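Local coordinates for protein rhodopsin (Todarodes pacificus, PDB 2Z73) that captures light through its bound retinal and, once the chromophore isomerises, activates a G-protein that signals to phospholipase C in squid vision, at residues L58-K63 and F72-A77; A77-T82 and F120-T125; A260-V265 and V317-F322. All coordinates share one frame; numbering follows the deposited sequence.

Contact 1: residues L58-K63 and F72-A77. With PLM (palmitic acid), chain E; BOG (octyl beta-D-glucopyranoside), chain C.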
loop_
_atom_site.group_PDB
_atom_site.type_symbol
_atom_site.label_atom_id
_atom_site.label_comp_id
_atom_site.label_asym_id
_atom_site.label_seq_id
_atom_site.Cartn_x
_atom_site.Cartn_y
_atom_site.Cartn_z
ATOM N N LEU A 58 -16.564 -1.956 6.387
ATOM C CA LEU A 58 -17.486 -2.047 5.258
ATOM C C LEU A 58 -17.283 -3.280 4.363
ATOM O O LEU A 58 -18.251 -3.953 4.010
ATOM C CB LEU A 58 -17.404 -0.772 4.411
ATOM C CG LEU A 58 -18.536 0.249 4.577
ATOM C CD1 LEU A 58 -19.048 0.265 6.006
ATOM C CD2 LEU A 58 -18.045 1.627 4.166
ATOM N N PHE A 59 -16.038 -3.587 4.004
ATOM C CA PHE A 59 -15.805 -4.740 3.139
ATOM C C PHE A 59 -16.115 -6.097 3.772
ATOM O O PHE A 59 -16.607 -6.991 3.089
ATOM C CB PHE A 59 -14.374 -4.727 2.575
ATOM C CG PHE A 59 -14.244 -3.992 1.257
ATOM C CD1 PHE A 59 -14.200 -2.600 1.212
ATOM C CD2 PHE A 59 -14.186 -4.699 0.059
ATOM C CE1 PHE A 59 -14.098 -1.925 -0.013
ATOM C CE2 PHE A 59 -14.085 -4.034 -1.165
ATOM C CZ PHE A 59 -14.041 -2.646 -1.202
ATOM N N THR A 60 -15.842 -6.263 5.062
ATOM C CA THR A 60 -16.150 -7.541 5.699
ATOM C C THR A 60 -17.637 -7.685 6.032
ATOM O O THR A 60 -18.120 -8.797 6.216
ATOM C CB THR A 60 -15.374 -7.753 7.023
ATOM O OG1 THR A 60 -15.471 -6.578 7.828
ATOM C CG2 THR A 60 -13.923 -8.077 6.760
ATOM N N LYS A 61 -18.365 -6.573 6.080
ATOM C CA LYS A 61 -19.767 -6.638 6.444
ATOM C C LYS A 61 -20.819 -6.366 5.370
ATOM O O LYS A 61 -22.010 -6.578 5.608
ATOM C CB LYS A 61 -20.012 -5.727 7.646
ATOM C CG LYS A 61 -19.245 -6.179 8.884
ATOM C CD LYS A 61 -19.606 -7.620 9.243
ATOM C CE LYS A 61 -18.697 -8.171 10.328
ATOM N NZ LYS A 61 -19.022 -9.590 10.664
ATOM N N THR A 62 -20.400 -5.903 4.198
ATOM C CA THR A 62 -21.359 -5.638 3.140
ATOM C C THR A 62 -21.472 -6.861 2.242
ATOM O O THR A 62 -20.463 -7.495 1.929
ATOM C CB THR A 62 -20.949 -4.431 2.298
ATOM O OG1 THR A 62 -20.897 -3.265 3.131
ATOM C CG2 THR A 62 -21.941 -4.205 1.187
ATOM N N LYS A 63 -22.698 -7.194 1.835
ATOM C CA LYS A 63 -22.949 -8.361 0.993
ATOM C C LYS A 63 -22.462 -8.191 -0.439
ATOM O O LYS A 63 -21.955 -9.136 -1.048
ATOM C CB LYS A 63 -24.445 -8.696 0.982
ATOM C CG LYS A 63 -24.782 -9.969 0.199
ATOM C CD LYS A 63 -26.272 -10.306 0.217
ATOM C CE LYS A 63 -27.096 -9.282 -0.544
ATOM N NZ LYS A 63 -28.543 -9.650 -0.585
ATOM N N PHE A 72 -8.136 -9.342 -0.629
ATOM C CA PHE A 72 -6.872 -8.647 -0.847
ATOM C C PHE A 72 -7.026 -7.209 -0.373
ATOM O O PHE A 72 -6.142 -6.675 0.291
ATOM C CB PHE A 72 -6.468 -8.637 -2.328
ATOM C CG PHE A 72 -6.231 -10.001 -2.920
ATOM C CD1 PHE A 72 -5.569 -10.991 -2.205
ATOM C CD2 PHE A 72 -6.671 -10.296 -4.209
ATOM C CE1 PHE A 72 -5.352 -12.258 -2.767
ATOM C CE2 PHE A 72 -6.460 -11.553 -4.774
ATOM C CZ PHE A 72 -5.803 -12.534 -4.055
ATOM N N ILE A 73 -8.151 -6.586 -0.727
ATOM C CA ILE A 73 -8.422 -5.205 -0.330
ATOM C C ILE A 73 -8.416 -5.087 1.191
ATOM O O ILE A 73 -7.853 -4.149 1.758
ATOM C CB ILE A 73 -9.800 -4.709 -0.856
ATOM C CG1 ILE A 73 -9.702 -4.349 -2.340
ATOM C CG2 ILE A 73 -10.259 -3.481 -0.071
ATOM C CD1 ILE A 73 -11.027 -3.893 -2.953
ATOM N N ILE A 74 -9.046 -6.053 1.847
ATOM C CA ILE A 74 -9.099 -6.047 3.291
ATOM C C ILE A 74 -7.688 -6.199 3.840
ATOM O O ILE A 74 -7.263 -5.440 4.714
ATOM C CB ILE A 74 -10.033 -7.179 3.809
ATOM C CG1 ILE A 74 -11.488 -6.829 3.458
ATOM C CG2 ILE A 74 -9.894 -7.351 5.324
ATOM C CD1 ILE A 74 -12.482 -7.933 3.713
ATOM N N ASN A 75 -6.960 -7.177 3.311
ATOM C CA ASN A 75 -5.592 -7.435 3.746
ATOM C C ASN A 75 -4.747 -6.162 3.618
ATOM O O ASN A 75 -3.942 -5.848 4.502
ATOM C CB ASN A 75 -4.975 -8.565 2.914
ATOM C CG ASN A 75 -3.574 -8.920 3.375
ATOM O OD1 ASN A 75 -3.386 -9.460 4.466
ATOM N ND2 ASN A 75 -2.583 -8.608 2.555
ATOM N N LEU A 76 -4.941 -5.442 2.513
ATOM C CA LEU A 76 -4.219 -4.199 2.254
ATOM C C LEU A 76 -4.577 -3.162 3.328
ATOM O O LEU A 76 -3.708 -2.466 3.855
ATOM C CB LEU A 76 -4.612 -3.649 0.884
ATOM C CG LEU A 76 -3.574 -2.944 0.016
ATOM C CD1 LEU A 76 -4.297 -2.135 -1.050
ATOM C CD2 LEU A 76 -2.688 -2.028 0.850
ATOM N N ALA A 77 -5.866 -3.060 3.644
ATOM C CA ALA A 77 -6.326 -2.109 4.641
ATOM C C ALA A 77 -5.793 -2.446 6.030
ATOM O O ALA A 77 -5.496 -1.543 6.811
ATOM C CB ALA A 77 -7.840 -2.062 4.659
HETATM C C1 PLM E . -15.943 -9.406 12.639
HETATM O O2 PLM E . -16.730 -9.009 13.490
HETATM C C2 PLM E . -15.302 -8.391 11.689
HETATM C C3 PLM E . -13.772 -8.328 11.793
HETATM C C4 PLM E . -13.315 -6.914 12.132
HETATM C C5 PLM E . -11.830 -6.758 11.964
HETATM C C6 PLM E . -11.426 -5.348 12.318
HETATM C C7 PLM E . -9.957 -5.294 12.676
HETATM C C8 PLM E . -9.503 -3.875 13.054
HETATM C C9 PLM E . -7.982 -3.718 12.977
HETATM C CA PLM E . -7.303 -3.975 14.303
HETATM C CB PLM E . -5.880 -4.446 14.085
HETATM C CC PLM E . -5.055 -4.323 15.351
HETATM C CD PLM E . -3.637 -4.803 15.120
HETATM C CE PLM E . -2.646 -3.821 15.697
HETATM C CF PLM E . -1.796 -4.429 16.800
HETATM C CG PLM E . -0.805 -3.416 17.362
HETATM C C1 BOG C . -15.981 -8.139 -8.389
HETATM O O1 BOG C . -14.690 -7.763 -8.609
HETATM C C2 BOG C . -16.719 -6.985 -9.019
HETATM O O2 BOG C . -16.421 -5.683 -8.383
HETATM C C3 BOG C . -18.106 -7.392 -8.806
HETATM O O3 BOG C . -18.793 -6.349 -9.396
HETATM C C4 BOG C . -18.370 -8.795 -9.491
HETATM O O4 BOG C . -19.692 -9.189 -9.296
HETATM C C5 BOG C . -17.616 -9.881 -8.850
HETATM O O5 BOG C . -16.272 -9.462 -9.057
HETATM C C6 BOG C . -17.866 -11.287 -9.543
HETATM O O6 BOG C . -17.062 -12.360 -8.814
HETATM C "C1'" BOG C . -14.115 -8.138 -7.390
HETATM C "C2'" BOG C . -12.709 -8.078 -7.720
HETATM C "C3'" BOG C . -12.192 -7.131 -6.691
HETATM C "C4'" BOG C . -11.217 -6.428 -7.449
HETATM C "C5'" BOG C . -10.419 -5.713 -6.422
HETATM C "C6'" BOG C . -9.967 -4.580 -7.165
HETATM C "C7'" BOG C . -9.236 -3.829 -6.128
HETATM C "C8'" BOG C . -9.351 -2.493 -6.617
#

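Contact 2: residues A77-T82 and F120-T125. With RET (retinal), chain D; PLM (palmitic acid), chain E.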
loop_
_atom_site.group_PDB
_atom_site.type_symbol
_atom_site.label_atom_id
_atom_site.label_comp_id
_atom_site.label_asym_id
_atom_site.label_seq_id
_atom_site.Cartn_x
_atom_site.Cartn_y
_atom_site.Cartn_z
ATOM N N ALA A 77 -5.866 -3.060 3.644
ATOM C CA ALA A 77 -6.326 -2.109 4.641
ATOM C C ALA A 77 -5.793 -2.446 6.030
ATOM O O ALA A 77 -5.496 -1.543 6.811
ATOM C CB ALA A 77 -7.840 -2.062 4.659
ATOM N N PHE A 78 -5.683 -3.733 6.349
ATOM C CA PHE A 78 -5.173 -4.135 7.661
ATOM C C PHE A 78 -3.712 -3.698 7.709
ATOM O O PHE A 78 -3.228 -3.177 8.719
ATOM C CB PHE A 78 -5.243 -5.656 7.839
ATOM C CG PHE A 78 -4.728 -6.134 9.168
ATOM C CD1 PHE A 78 -5.602 -6.453 10.195
ATOM C CD2 PHE A 78 -3.360 -6.216 9.410
ATOM C CE1 PHE A 78 -5.128 -6.840 11.442
ATOM C CE2 PHE A 78 -2.877 -6.604 10.661
ATOM C CZ PHE A 78 -3.760 -6.914 11.674
ATOM N N SER A 79 -3.027 -3.926 6.597
ATOM C CA SER A 79 -1.642 -3.565 6.447
ATOM C C SER A 79 -1.462 -2.074 6.678
ATOM O O SER A 79 -0.664 -1.647 7.514
ATOM C CB SER A 79 -1.173 -3.922 5.034
ATOM O OG SER A 79 0.192 -3.621 4.836
ATOM N N ASP A 80 -2.212 -1.273 5.938
ATOM C CA ASP A 80 -2.123 0.176 6.055
ATOM C C ASP A 80 -2.606 0.665 7.410
ATOM O O ASP A 80 -2.107 1.670 7.946
ATOM C CB ASP A 80 -2.903 0.827 4.923
ATOM C CG ASP A 80 -2.307 0.516 3.571
ATOM O OD1 ASP A 80 -2.979 0.751 2.539
ATOM O OD2 ASP A 80 -1.159 0.040 3.543
ATOM N N PHE A 81 -3.570 -0.044 7.982
ATOM C CA PHE A 81 -4.068 0.335 9.290
ATOM C C PHE A 81 -2.929 0.262 10.314
ATOM O O PHE A 81 -2.630 1.244 10.986
ATOM C CB PHE A 81 -5.186 -0.606 9.748
ATOM C CG PHE A 81 -5.687 -0.293 11.132
ATOM C CD1 PHE A 81 -6.625 0.707 11.332
ATOM C CD2 PHE A 81 -5.161 -0.947 12.241
ATOM C CE1 PHE A 81 -7.025 1.051 12.611
ATOM C CE2 PHE A 81 -5.557 -0.611 13.529
ATOM C CZ PHE A 81 -6.490 0.389 13.715
ATOM N N THR A 82 -2.313 -0.916 10.407
ATOM C CA THR A 82 -1.227 -1.175 11.343
ATOM C C THR A 82 -0.034 -0.250 11.122
ATOM O O THR A 82 0.630 0.151 12.072
ATOM C CB THR A 82 -0.717 -2.645 11.245
ATOM O OG1 THR A 82 -1.826 -3.537 11.112
ATOM C CG2 THR A 82 0.069 -3.028 12.498
ATOM N N PHE A 120 6.174 -3.843 2.791
ATOM C CA PHE A 120 6.396 -4.919 1.830
ATOM C C PHE A 120 5.070 -5.611 1.545
ATOM O O PHE A 120 4.842 -6.110 0.449
ATOM C CB PHE A 120 7.394 -5.957 2.379
ATOM C CG PHE A 120 8.809 -5.456 2.502
ATOM C CD1 PHE A 120 9.611 -5.888 3.551
ATOM C CD2 PHE A 120 9.342 -4.572 1.567
ATOM C CE1 PHE A 120 10.939 -5.449 3.683
ATOM C CE2 PHE A 120 10.665 -4.121 1.679
ATOM C CZ PHE A 120 11.469 -4.565 2.748
ATOM N N MET A 121 4.195 -5.628 2.546
ATOM C CA MET A 121 2.894 -6.277 2.424
ATOM C C MET A 121 1.922 -5.505 1.553
ATOM O O MET A 121 1.162 -6.106 0.801
ATOM C CB MET A 121 2.271 -6.506 3.796
ATOM C CG MET A 121 1.141 -7.525 3.778
ATOM S SD MET A 121 0.741 -8.200 5.424
ATOM C CE MET A 121 -0.758 -7.357 5.779
ATOM N N SER A 122 1.937 -4.182 1.634
ATOM C CA SER A 122 1.022 -3.420 0.812
ATOM C C SER A 122 1.255 -3.584 -0.698
ATOM O O SER A 122 0.293 -3.690 -1.463
ATOM C CB SER A 122 1.043 -1.949 1.223
ATOM O OG SER A 122 0.339 -1.787 2.441
ATOM N N ILE A 123 2.511 -3.626 -1.136
ATOM C CA ILE A 123 2.794 -3.810 -2.563
ATOM C C ILE A 123 2.568 -5.251 -2.994
ATOM O O ILE A 123 2.035 -5.502 -4.075
ATOM C CB ILE A 123 4.241 -3.461 -2.942
ATOM C CG1 ILE A 123 5.074 -3.245 -1.680
ATOM C CG2 ILE A 123 4.255 -2.268 -3.884
ATOM C CD1 ILE A 123 6.555 -3.145 -1.937
ATOM N N MET A 124 2.974 -6.203 -2.163
ATOM C CA MET A 124 2.786 -7.604 -2.528
ATOM C C MET A 124 1.292 -7.932 -2.576
ATOM O O MET A 124 0.850 -8.760 -3.385
ATOM C CB MET A 124 3.500 -8.528 -1.544
ATOM C CG MET A 124 3.591 -9.953 -2.035
ATOM S SD MET A 124 4.166 -10.061 -3.752
ATOM C CE MET A 124 5.924 -10.019 -3.551
ATOM N N THR A 125 0.511 -7.283 -1.714
ATOM C CA THR A 125 -0.921 -7.517 -1.718
ATOM C C THR A 125 -1.408 -6.951 -3.037
ATOM O O THR A 125 -2.210 -7.575 -3.725
ATOM C CB THR A 125 -1.652 -6.791 -0.565
ATOM O OG1 THR A 125 -1.197 -7.300 0.688
ATOM C CG2 THR A 125 -3.153 -7.013 -0.665
HETATM C C1 RET D . 12.397 0.112 0.354
HETATM C C2 RET D . 11.970 0.559 -1.074
HETATM C C3 RET D . 10.548 1.080 -1.201
HETATM C C4 RET D . 9.508 0.125 -0.590
HETATM C C5 RET D . 9.896 -0.361 0.808
HETATM C C6 RET D . 11.192 -0.373 1.257
HETATM C C7 RET D . 11.565 -0.845 2.656
HETATM C C8 RET D . 11.283 -0.142 3.838
HETATM C C9 RET D . 11.498 -0.470 5.254
HETATM C C10 RET D . 11.054 0.482 6.085
HETATM C C11 RET D . 11.005 0.543 7.530
HETATM C C12 RET D . 10.535 1.560 8.314
HETATM C C13 RET D . 10.042 2.968 8.054
HETATM C C14 RET D . 9.543 3.718 9.083
HETATM C C15 RET D . 9.062 5.095 8.919
HETATM C C16 RET D . 13.455 -0.986 0.237
HETATM C C17 RET D . 13.135 1.343 0.974
HETATM C C18 RET D . 8.664 -0.794 1.560
HETATM C C19 RET D . 12.123 -1.791 5.658
HETATM C C20 RET D . 10.141 3.485 6.602
HETATM C C1 PLM E . -15.943 -9.406 12.639
HETATM O O2 PLM E . -16.730 -9.009 13.490
HETATM C C2 PLM E . -15.302 -8.391 11.689
HETATM C C3 PLM E . -13.772 -8.328 11.793
HETATM C C4 PLM E . -13.315 -6.914 12.132
HETATM C C5 PLM E . -11.830 -6.758 11.964
HETATM C C6 PLM E . -11.426 -5.348 12.318
HETATM C C7 PLM E . -9.957 -5.294 12.676
HETATM C C8 PLM E . -9.503 -3.875 13.054
HETATM C C9 PLM E . -7.982 -3.718 12.977
HETATM C CA PLM E . -7.303 -3.975 14.303
HETATM C CB PLM E . -5.880 -4.446 14.085
HETATM C CC PLM E . -5.055 -4.323 15.351
HETATM C CD PLM E . -3.637 -4.803 15.120
HETATM C CE PLM E . -2.646 -3.821 15.697
HETATM C CF PLM E . -1.796 -4.429 16.800
HETATM C CG PLM E . -0.805 -3.416 17.362
#

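Contact 3: residues A260-V265 and V317-F322. With BOG (octyl beta-D-glucopyranoside), chain C; PLM (palmitic acid), chain F.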
loop_
_atom_site.group_PDB
_atom_site.type_symbol
_atom_site.label_atom_id
_atom_site.label_comp_id
_atom_site.label_asym_id
_atom_site.label_seq_id
_atom_site.Cartn_x
_atom_site.Cartn_y
_atom_site.Cartn_z
ATOM N N ALA A 260 -9.657 -2.421 -12.121
ATOM C CA ALA A 260 -8.280 -2.610 -12.547
ATOM C C ALA A 260 -7.616 -1.249 -12.552
ATOM O O ALA A 260 -6.477 -1.090 -12.095
ATOM C CB ALA A 260 -8.240 -3.217 -13.930
ATOM N N LYS A 261 -8.330 -0.263 -13.078
ATOM C CA LYS A 261 -7.822 1.096 -13.113
ATOM C C LYS A 261 -7.486 1.505 -11.679
ATOM O O LYS A 261 -6.360 1.896 -11.389
ATOM C CB LYS A 261 -8.869 2.035 -13.703
ATOM C CG LYS A 261 -8.911 2.047 -15.219
ATOM C CD LYS A 261 -10.106 2.850 -15.718
ATOM C CE LYS A 261 -10.005 3.152 -17.207
ATOM N NZ LYS A 261 -9.833 1.917 -18.021
ATOM N N ILE A 262 -8.462 1.391 -10.782
ATOM C CA ILE A 262 -8.247 1.729 -9.375
ATOM C C ILE A 262 -6.939 1.128 -8.866
ATOM O O ILE A 262 -6.094 1.839 -8.306
ATOM C CB ILE A 262 -9.388 1.194 -8.482
ATOM C CG1 ILE A 262 -10.727 1.768 -8.944
ATOM C CG2 ILE A 262 -9.144 1.585 -7.032
ATOM C CD1 ILE A 262 -11.914 1.197 -8.210
ATOM N N SER A 263 -6.784 -0.181 -9.057
ATOM C CA SER A 263 -5.594 -0.905 -8.621
ATOM C C SER A 263 -4.319 -0.191 -9.018
ATOM O O SER A 263 -3.372 -0.102 -8.231
ATOM C CB SER A 263 -5.564 -2.293 -9.247
ATOM O OG SER A 263 -6.733 -3.014 -8.940
ATOM N N ILE A 264 -4.294 0.297 -10.254
ATOM C CA ILE A 264 -3.139 0.996 -10.781
ATOM C C ILE A 264 -2.909 2.309 -10.070
ATOM O O ILE A 264 -1.763 2.671 -9.787
ATOM C CB ILE A 264 -3.290 1.227 -12.308
ATOM C CG1 ILE A 264 -2.694 0.034 -13.056
ATOM C CG2 ILE A 264 -2.614 2.536 -12.734
ATOM C CD1 ILE A 264 -2.880 0.093 -14.566
ATOM N N VAL A 265 -3.975 3.035 -9.762
ATOM C CA VAL A 265 -3.778 4.307 -9.075
ATOM C C VAL A 265 -3.173 4.116 -7.680
ATOM O O VAL A 265 -2.297 4.875 -7.276
ATOM C CB VAL A 265 -5.096 5.103 -8.936
ATOM C CG1 VAL A 265 -4.831 6.427 -8.230
ATOM C CG2 VAL A 265 -5.690 5.353 -10.298
ATOM N N VAL A 317 -13.609 7.905 -3.780
ATOM C CA VAL A 317 -13.937 8.782 -4.910
ATOM C C VAL A 317 -14.048 8.054 -6.239
ATOM O O VAL A 317 -14.414 8.666 -7.236
ATOM C CB VAL A 317 -12.883 9.899 -5.097
ATOM C CG1 VAL A 317 -12.800 10.750 -3.860
ATOM C CG2 VAL A 317 -11.529 9.292 -5.413
ATOM N N SER A 318 -13.734 6.759 -6.260
ATOM C CA SER A 318 -13.781 6.008 -7.517
ATOM C C SER A 318 -14.354 4.608 -7.424
ATOM O O SER A 318 -14.540 3.951 -8.443
ATOM C CB SER A 318 -12.380 5.892 -8.100
ATOM O OG SER A 318 -11.579 5.085 -7.258
ATOM N N HIS A 319 -14.624 4.134 -6.219
ATOM C CA HIS A 319 -15.165 2.789 -6.079
ATOM C C HIS A 319 -16.674 2.833 -5.835
ATOM O O HIS A 319 -17.118 3.142 -4.731
ATOM C CB HIS A 319 -14.461 2.070 -4.933
ATOM C CG HIS A 319 -14.617 0.590 -4.977
ATOM N ND1 HIS A 319 -15.846 -0.028 -4.901
ATOM C CD2 HIS A 319 -13.704 -0.398 -5.118
ATOM C CE1 HIS A 319 -15.686 -1.337 -4.996
ATOM N NE2 HIS A 319 -14.396 -1.587 -5.128
ATOM N N PRO A 320 -17.478 2.504 -6.865
ATOM C CA PRO A 320 -18.945 2.504 -6.799
ATOM C C PRO A 320 -19.583 1.712 -5.655
ATOM O O PRO A 320 -20.228 2.300 -4.788
ATOM C CB PRO A 320 -19.355 1.983 -8.175
ATOM C CG PRO A 320 -18.228 1.085 -8.544
ATOM C CD PRO A 320 -17.021 1.897 -8.127
ATOM N N LYS A 321 -19.418 0.393 -5.641
ATOM C CA LYS A 321 -20.014 -0.392 -4.567
ATOM C C LYS A 321 -19.594 0.134 -3.208
ATOM O O LYS A 321 -20.420 0.274 -2.310
ATOM C CB LYS A 321 -19.633 -1.873 -4.685
ATOM C CG LYS A 321 -20.503 -2.656 -5.660
ATOM C CD LYS A 321 -20.084 -4.114 -5.739
ATOM C CE LYS A 321 -20.959 -4.881 -6.716
ATOM N NZ LYS A 321 -20.554 -6.309 -6.837
ATOM N N PHE A 322 -18.310 0.444 -3.063
ATOM C CA PHE A 322 -17.791 0.956 -1.801
ATOM C C PHE A 322 -18.423 2.296 -1.468
ATOM O O PHE A 322 -18.799 2.551 -0.323
ATOM C CB PHE A 322 -16.276 1.111 -1.877
ATOM C CG PHE A 322 -15.656 1.628 -0.612
ATOM C CD1 PHE A 322 -15.791 0.930 0.581
ATOM C CD2 PHE A 322 -14.925 2.807 -0.617
ATOM C CE1 PHE A 322 -15.204 1.398 1.747
ATOM C CE2 PHE A 322 -14.331 3.283 0.544
ATOM C CZ PHE A 322 -14.471 2.577 1.730
HETATM C C1 BOG C . -15.981 -8.139 -8.389
HETATM O O1 BOG C . -14.690 -7.763 -8.609
HETATM C C2 BOG C . -16.719 -6.985 -9.019
HETATM O O2 BOG C . -16.421 -5.683 -8.383
HETATM C C3 BOG C . -18.106 -7.392 -8.806
HETATM O O3 BOG C . -18.793 -6.349 -9.396
HETATM C C4 BOG C . -18.370 -8.795 -9.491
HETATM O O4 BOG C . -19.692 -9.189 -9.296
HETATM C C5 BOG C . -17.616 -9.881 -8.850
HETATM O O5 BOG C . -16.272 -9.462 -9.057
HETATM C C6 BOG C . -17.866 -11.287 -9.543
HETATM O O6 BOG C . -17.062 -12.360 -8.814
HETATM C "C1'" BOG C . -14.115 -8.138 -7.390
HETATM C "C2'" BOG C . -12.709 -8.078 -7.720
HETATM C "C3'" BOG C . -12.192 -7.131 -6.691
HETATM C "C4'" BOG C . -11.217 -6.428 -7.449
HETATM C "C5'" BOG C . -10.419 -5.713 -6.422
HETATM C "C6'" BOG C . -9.967 -4.580 -7.165
HETATM C "C7'" BOG C . -9.236 -3.829 -6.128
HETATM C "C8'" BOG C . -9.351 -2.493 -6.617
HETATM C C1 PLM F . -14.429 12.017 -0.948
HETATM O O2 PLM F . -14.352 10.814 -1.157
HETATM C C2 PLM F . -13.426 12.683 0.000
HETATM C C3 PLM F . -13.390 12.070 1.405
HETATM C C4 PLM F . -12.687 13.006 2.375
HETATM C C5 PLM F . -11.382 12.437 2.836
HETATM C C6 PLM F . -10.718 13.395 3.790
HETATM C C7 PLM F . -9.452 13.953 3.175
HETATM C C8 PLM F . -8.735 14.933 4.108
HETATM C C9 PLM F . -7.234 14.936 3.860
HETATM C CA PLM F . -6.697 16.332 3.676
HETATM C CB PLM F . -5.367 16.293 2.957
HETATM C CC PLM F . -4.563 17.551 3.209
HETATM C CD PLM F . -3.236 17.491 2.481
HETATM C CE PLM F . -3.093 18.672 1.553
HETATM C CF PLM F . -3.068 18.248 0.092
HETATM C CG PLM F . -2.927 19.447 -0.847
#

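Contact 1: residues L58-K63 and F72-A77
Ile73 lays its CG2 methyl over one face of the Phe59 ring, 3.9 Å from CG2 to the ring centroid and 5° off the ring normal, a nearly axial CH-pi contact. Its longer branch reaches the rim of the same ring: CG1 stands beside the backbone N and the chain is extended (chi2 178°), which carries Ile73 CD1 to 3.5 Å from Phe59 CE2. A beta-branched residue suits this place because one arm sits over the ring centre while the other follows its rim. The same CD1 also meets the octyl chain of a detergent, octyl glucoside, 3.6 Å from its C7'. One residue on, Ile74 sets CG1 against Phe59 CB at 3.7 Å and brings its CD1 to 3.4 Å from Thr60 CG2. Thr60 can offer a methyl here because its hydroxyl bonds to the carbonyl of Ile56 in its own helix. Farther along, Ala77 is small enough to let helix 31-61 come close, and touches Asn52, Val55 and Ile56. The pairing thus joins the cytoplasmic end of transmembrane helix 1, just before it unwinds at Thr62, to the start of helix 2. Around it, Leu58 packs on helix 320-329, the ring of Phe59 meets that of Phe322, Ile73 touches Tyr315 of helix 311-318, and Asn75 bonds to Trp160 of helix 149-167.

Contact 2: residues A77-T82 and F120-T125
Helices 77-82 and 120-125 run nearly antiparallel, at 161° with their axes 9.0 Å apart, and the small residues Ser79 and Ser122 meet where the backbones come nearest, CA to CA 6.2 Å. The two hydroxyls are bonded across this gap, Ser79 OG giving its hydrogen to Ser122 OG at 3.0 Å. With OG anti to the backbone N (chi1 -179°), Ser79 directs it at the other helix. Ser122 OG in turn donates to Asp80 OD2 over 2.6 Å, meeting the oxygen on its syn side and 24° out of the carboxylate plane. Asp80 leaves its helix alongside helix 120-125, and its carboxylate then reaches across. Beside this polar chain Met121 supplies the apolar filling: the chain turns about CG-SD, bringing CE to 3.5 Å from Ser79 CB, where a flexible unbranched chain can fit the groove. Just outside the pairing, Phe120 places CE2 3.5 Å from C7 of retinal, while Phe81 turns a ring face to a palmitic acid. Asp80 occupies the place of the conserved aspartate of helix 2 in rhodopsin-like receptors and also touches Asn52 of helix 31-61. Ser122 OG has one hydrogen and two possible acceptors, Asp80 OD2 and the Phe118 carbonyl, and also accepts from Ser79 OG. Burial could raise the pKa of Asp80, whereas the short bond from Ser122 would tend to stabilise a charged carboxylate and oppose that shift. A buried polar chain thus joins helices 70-87 and 104-138, with Ser122 holding the carboxylate and Ser79 orienting that hydroxyl.

Contact 3: residues A260-V265 and V317-F322
Extended beyond CG1 (chi2 174°), the side chain of Ile262 pushes its CD1 methyl from the helix toward Ser318 and His319, while Ser318 holds OG between its own backbone N and carbonyl carbon (chi1 67°), which turns the hydroxyl to the isoleucine. The outcome is a small van der Waals contact without hydrogen bonds across it: Ile262 CG1 lies 3.8 Å from Ser318 OG, and Ile262 CD1 lies 3.8 Å from Ser318 O. The same methyl meets the imidazole obliquely, Ile262 CD1 to His319 CD2 3.9 Å, the two side chains crossing at about a right angle. An isoleucine is apt here, because both polar atoms of Ser318 that it touches have partners elsewhere: OG bonds to the carbonyl of Ile314, and the backbone O accepts from Arg258 NE. His319 has a second task. It stands at the N-cap of helix 320-329, where its ND1 accepts from Phe322 N over 3.1 Å with an N-H...ND1 angle of 159°, the donor tilted out of the ring plane. This caps a backbone N-H in the first turn, and Pro320, which has no N-H to satisfy, is well placed at the beginning of the helix. Lys321 reaches an octyl glucoside sugar through a weak bond from NZ to O3, 3.1 Å, and the tail of that detergent ends near Ser263. The contact therefore packs the cytoplasmic part of helix 6, residues 246-286, against the turn between helix 7 and the helix after it. Tyr315 of the NPxxY motif on helix 311-318 touches both Ile262 and Phe322, and the side chain of Ser263 touches Arg133 of helix 104-138 and Tyr220 of helix 195-224.

Overall arrangement
Along the chain the contacts come in series, 1 then 2 then 3. Contacts 1 and 2 both use helix 70-87 and share Ala77, their centres about 13 Å apart; helix 70-87 thus meets helix 31-61 near the cytoplasmic end and helix 104-138 deeper in the bundle. Contact 3, about 14 Å between centres from contact 1, packs helix 246-286 against the end of helix 311-318 and the turn into helix 320-329, and touches contact 1 through Phe59 and Phe322. Contacts 2 and 3 do not touch, their nearest atoms about 8 Å apart. Together they lie between the retinal neighbourhood and the cytoplasmic side, where the receptor signals to its G-protein.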